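Local coordinates for protein type IV pilus biogenesis factor PilY1 (Pseudomonas aeruginosa, PDB 3HX6) that primes type IV pilus assembly and, probably through calcium binding and release, regulates pilus retraction in twitching motility, this chain being its C-terminal part with a beta-propeller domain, at residues V141-W151 with P198-W208. The protein carries 3 engineered substitutions. Residues are numbered along the deposited sequence; the frame is centred on the assembly and turned at random.
Sequences VVADAFFGGAW and PTVARLHNGKW
Strands 141-147 and 199-202 run side by side in the same direction, their axes 7.3 Å apart at closest and inclined by 23°, a spacing for side chains and not for shared backbone hydrogen bonds. Compact side chains (valine, alanine and a proline ring) fill the gap. V141 CG2 slides past the proline ring, 3.7 Å from P198 CD, and A143 sets its methyl against CB of V200. With CG1 anti to the backbone N (chi1 176°), V200 extends that branch to A145 CB, 3.9 Å away; alanines suit these places because the strands come so close. W208 then fills the wider end as a flat wedge. A145 CA makes a CH-pi contact over the six-membered ring of W208, 4.0 Å from the centroid, and R202 CB lies over the opposite face. W151 brings CH2 to W208 CZ2 at an oblique 73° between ring planes. W208 NE1 hydrogen-bonds to E69, whose carboxylate also salt-bridges R202, and one water bridges F146 O (2.6 Å) and W208 N. Each segment belongs to its own four-stranded antiparallel sheet, and such apolar packing between first strands and the starts of second strands is characteristic of adjacent beta-propeller blades.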
loop_
_atom_site.group_PDB
_atom_site.type_symbol
_atom_site.label_atom_id
_atom_site.label_comp_id
_atom_site.label_asym_id
_atom_site.label_seq_id
_atom_site.Cartn_x
_atom_site.Cartn_y
_atom_site.Cartn_z
ATOM N N VAL A 141 -14.503 -10.294 15.116
ATOM C CA VAL A 141 -14.556 -9.157 14.211
ATOM C C VAL A 141 -14.069 -7.918 14.957
ATOM O O VAL A 141 -14.501 -7.658 16.081
ATOM C CB VAL A 141 -15.998 -8.909 13.727
ATOM C CG1 VAL A 141 -16.113 -7.527 13.099
ATOM C CG2 VAL A 141 -16.396 -9.980 12.726
ATOM N N VAL A 142 -13.155 -7.169 14.349
ATOM C CA VAL A 142 -12.666 -5.945 14.973
ATOM C C VAL A 142 -13.027 -4.796 14.043
ATOM O O VAL A 142 -12.933 -4.926 12.826
ATOM C CB VAL A 142 -11.129 -5.959 15.192
ATOM C CG1 VAL A 142 -10.744 -7.136 16.081
ATOM C CG2 VAL A 142 -10.399 -6.034 13.856
ATOM N N ALA A 143 -13.452 -3.678 14.609
ATOM C CA ALA A 143 -13.821 -2.540 13.788
ATOM C C ALA A 143 -13.826 -1.275 14.617
ATOM O O ALA A 143 -13.844 -1.326 15.847
ATOM C CB ALA A 143 -15.208 -2.764 13.174
ATOM N N ASP A 144 -13.777 -0.135 13.937
ATOM C CA ASP A 144 -13.835 1.142 14.623
ATOM C C ASP A 144 -15.309 1.513 14.665
ATOM O O ASP A 144 -16.035 1.306 13.695
ATOM C CB ASP A 144 -13.042 2.209 13.866
ATOM C CG ASP A 144 -11.542 2.040 14.028
ATOM O OD1 ASP A 144 -11.128 1.275 14.919
ATOM O OD2 ASP A 144 -10.781 2.680 13.276
ATOM N N ALA A 145 -15.757 2.025 15.802
ATOM C CA ALA A 145 -17.149 2.412 15.951
ATOM C C ALA A 145 -17.231 3.647 16.831
ATOM O O ALA A 145 -16.321 3.933 17.601
ATOM C CB ALA A 145 -17.954 1.264 16.568
ATOM N N PHE A 146 -18.331 4.372 16.718
ATOM C CA PHE A 146 -18.516 5.578 17.500
ATOM C C PHE A 146 -19.674 5.414 18.471
ATOM O O PHE A 146 -20.775 5.035 18.075
ATOM C CB PHE A 146 -18.773 6.753 16.553
ATOM C CG PHE A 146 -18.792 8.095 17.224
ATOM C CD1 PHE A 146 -19.990 8.662 17.643
ATOM C CD2 PHE A 146 -17.612 8.817 17.395
ATOM C CE1 PHE A 146 -20.017 9.934 18.218
ATOM C CE2 PHE A 146 -17.624 10.090 17.970
ATOM C CZ PHE A 146 -18.830 10.649 18.381
ATOM N N PHE A 147 -19.407 5.678 19.748
ATOM C CA PHE A 147 -20.427 5.605 20.786
ATOM C C PHE A 147 -19.860 6.224 22.066
ATOM O O PHE A 147 -18.642 6.354 22.218
ATOM C CB PHE A 147 -20.880 4.155 21.003
ATOM C CG PHE A 147 -19.789 3.228 21.448
ATOM C CD1 PHE A 147 -19.488 3.084 22.801
ATOM C CD2 PHE A 147 -19.075 2.474 20.517
ATOM C CE1 PHE A 147 -18.493 2.200 23.226
ATOM C CE2 PHE A 147 -18.076 1.586 20.932
ATOM C CZ PHE A 147 -17.787 1.449 22.291
ATOM N N GLY A 148 -20.735 6.630 22.974
ATOM C CA GLY A 148 -20.254 7.260 24.189
ATOM C C GLY A 148 -19.553 8.554 23.813
ATOM O O GLY A 148 -18.682 9.038 24.533
ATOM N N GLY A 149 -19.930 9.101 22.659
ATOM C CA GLY A 149 -19.355 10.347 22.184
ATOM C C GLY A 149 -17.924 10.276 21.673
ATOM O O GLY A 149 -17.289 11.309 21.459
ATOM N N ALA A 150 -17.404 9.072 21.462
ATOM C CA ALA A 150 -16.037 8.945 20.976
ATOM C C ALA A 150 -15.816 7.725 20.092
ATOM O O ALA A 150 -16.642 6.810 20.042
ATOM C CB ALA A 150 -15.075 8.901 22.158
ATOM N N TRP A 151 -14.694 7.728 19.386
ATOM C CA TRP A 151 -14.335 6.611 18.535
ATOM C C TRP A 151 -13.659 5.558 19.398
ATOM O O TRP A 151 -12.949 5.889 20.344
ATOM C CB TRP A 151 -13.385 7.061 17.425
ATOM C CG TRP A 151 -14.085 7.799 16.343
ATOM C CD1 TRP A 151 -14.187 9.148 16.202
ATOM C CD2 TRP A 151 -14.834 7.222 15.272
ATOM N NE1 TRP A 151 -14.956 9.452 15.106
ATOM C CE2 TRP A 151 -15.368 8.286 14.517
ATOM C CE3 TRP A 151 -15.109 5.904 14.879
ATOM C CZ2 TRP A 151 -16.166 8.078 13.386
ATOM C CZ3 TRP A 151 -15.906 5.695 13.750
ATOM C CH2 TRP A 151 -16.422 6.779 13.021
ATOM N N PRO A 198 -20.432 -10.961 12.275
ATOM C CA PRO A 198 -21.181 -9.711 12.362
ATOM C C PRO A 198 -20.503 -8.567 11.629
ATOM O O PRO A 198 -19.303 -8.617 11.335
ATOM C CB PRO A 198 -21.250 -9.465 13.866
ATOM C CG PRO A 198 -19.926 -9.986 14.332
ATOM C CD PRO A 198 -19.773 -11.280 13.554
ATOM N N THR A 199 -21.289 -7.545 11.320
ATOM C CA THR A 199 -20.775 -6.345 10.681
ATOM C C THR A 199 -21.030 -5.241 11.697
ATOM O O THR A 199 -22.056 -5.239 12.379
ATOM C CB THR A 199 -21.520 -6.001 9.365
ATOM O OG1 THR A 199 -21.084 -6.880 8.318
ATOM C CG2 THR A 199 -21.232 -4.557 8.945
ATOM N N VAL A 200 -20.081 -4.327 11.819
ATOM C CA VAL A 200 -20.221 -3.209 12.734
ATOM C C VAL A 200 -20.441 -2.008 11.840
ATOM O O VAL A 200 -19.605 -1.700 10.995
ATOM C CB VAL A 200 -18.957 -3.007 13.567
ATOM C CG1 VAL A 200 -19.106 -1.762 14.438
ATOM C CG2 VAL A 200 -18.717 -4.240 14.431
ATOM N N ALA A 201 -21.565 -1.327 12.011
ATOM C CA ALA A 201 -21.839 -0.197 11.138
ATOM C C ALA A 201 -22.732 0.865 11.736
ATOM O O ALA A 201 -23.384 0.659 12.756
ATOM C CB ALA A 201 -22.447 -0.704 9.831
ATOM N N ARG A 202 -22.739 2.012 11.077
ATOM C CA ARG A 202 -23.558 3.134 11.491
ATOM C C ARG A 202 -24.898 2.971 10.795
ATOM O O ARG A 202 -24.949 2.742 9.584
ATOM C CB ARG A 202 -22.907 4.448 11.059
ATOM C CG ARG A 202 -23.738 5.680 11.372
ATOM C CD ARG A 202 -23.975 5.835 12.858
ATOM N NE ARG A 202 -24.037 7.244 13.233
ATOM C CZ ARG A 202 -24.975 8.093 12.829
ATOM N NH1 ARG A 202 -25.954 7.682 12.031
ATOM N NH2 ARG A 202 -24.923 9.360 13.212
ATOM N N LEU A 203 -25.981 3.082 11.554
ATOM C CA LEU A 203 -27.307 2.930 10.977
ATOM C C LEU A 203 -28.106 4.222 11.031
ATOM O O LEU A 203 -27.724 5.194 11.705
ATOM C CB LEU A 203 -28.079 1.810 11.691
ATOM C CG LEU A 203 -27.380 0.447 11.765
ATOM C CD1 LEU A 203 -28.298 -0.572 12.436
ATOM C CD2 LEU A 203 -27.004 -0.016 10.378
ATOM N N HIS A 204 -29.223 4.222 10.318
ATOM C CA HIS A 204 -30.081 5.390 10.251
ATOM C C HIS A 204 -30.806 5.720 11.556
ATOM O O HIS A 204 -31.578 6.673 11.600
ATOM C CB HIS A 204 -31.083 5.226 9.101
ATOM C CG HIS A 204 -30.499 5.528 7.755
ATOM N ND1 HIS A 204 -30.223 6.813 7.337
ATOM C CD2 HIS A 204 -30.101 4.712 6.748
ATOM C CE1 HIS A 204 -29.683 6.776 6.133
ATOM N NE2 HIS A 204 -29.596 5.513 5.753
ATOM N N ASN A 205 -30.573 4.942 12.612
ATOM C CA ASN A 205 -31.216 5.241 13.887
ATOM C C ASN A 205 -30.276 6.152 14.675
ATOM O O ASN A 205 -30.457 6.374 15.869
ATOM C CB ASN A 205 -31.528 3.954 14.669
ATOM C CG ASN A 205 -30.301 3.323 15.281
ATOM O OD1 ASN A 205 -29.240 3.281 14.665
ATOM N ND2 ASN A 205 -30.444 2.816 16.499
ATOM N N GLY A 206 -29.272 6.675 13.971
ATOM C CA GLY A 206 -28.302 7.588 14.551
ATOM C C GLY A 206 -27.154 6.980 15.333
ATOM O O GLY A 206 -26.291 7.710 15.833
ATOM N N LYS A 207 -27.108 5.655 15.425
ATOM C CA LYS A 207 -26.056 5.019 16.205
ATOM C C LYS A 207 -25.342 3.865 15.506
ATOM O O LYS A 207 -25.778 3.375 14.458
ATOM C CB LYS A 207 -26.650 4.532 17.533
ATOM C CG LYS A 207 -27.521 5.587 18.224
ATOM C CD LYS A 207 -28.241 5.030 19.440
ATOM C CE LYS A 207 -27.369 5.063 20.682
ATOM N NZ LYS A 207 -27.122 6.470 21.105
ATOM N N TRP A 208 -24.225 3.452 16.092
ATOM C CA TRP A 208 -23.460 2.340 15.567
ATOM C C TRP A 208 -24.022 1.074 16.177
ATOM O O TRP A 208 -24.440 1.068 17.333
ATOM C CB TRP A 208 -21.986 2.487 15.920
ATOM C CG TRP A 208 -21.282 3.442 15.014
ATOM C CD1 TRP A 208 -21.397 4.804 15.000
ATOM C CD2 TRP A 208 -20.410 3.099 13.934
ATOM N NE1 TRP A 208 -20.647 5.331 13.969
ATOM C CE2 TRP A 208 -20.030 4.303 13.302
ATOM C CE3 TRP A 208 -19.908 1.886 13.442
ATOM C CZ2 TRP A 208 -19.173 4.330 12.196
ATOM C CZ3 TRP A 208 -19.054 1.912 12.339
ATOM C CH2 TRP A 208 -18.696 3.131 11.730
HETATM O O HOH W 1 -23.353 4.879 18.250
#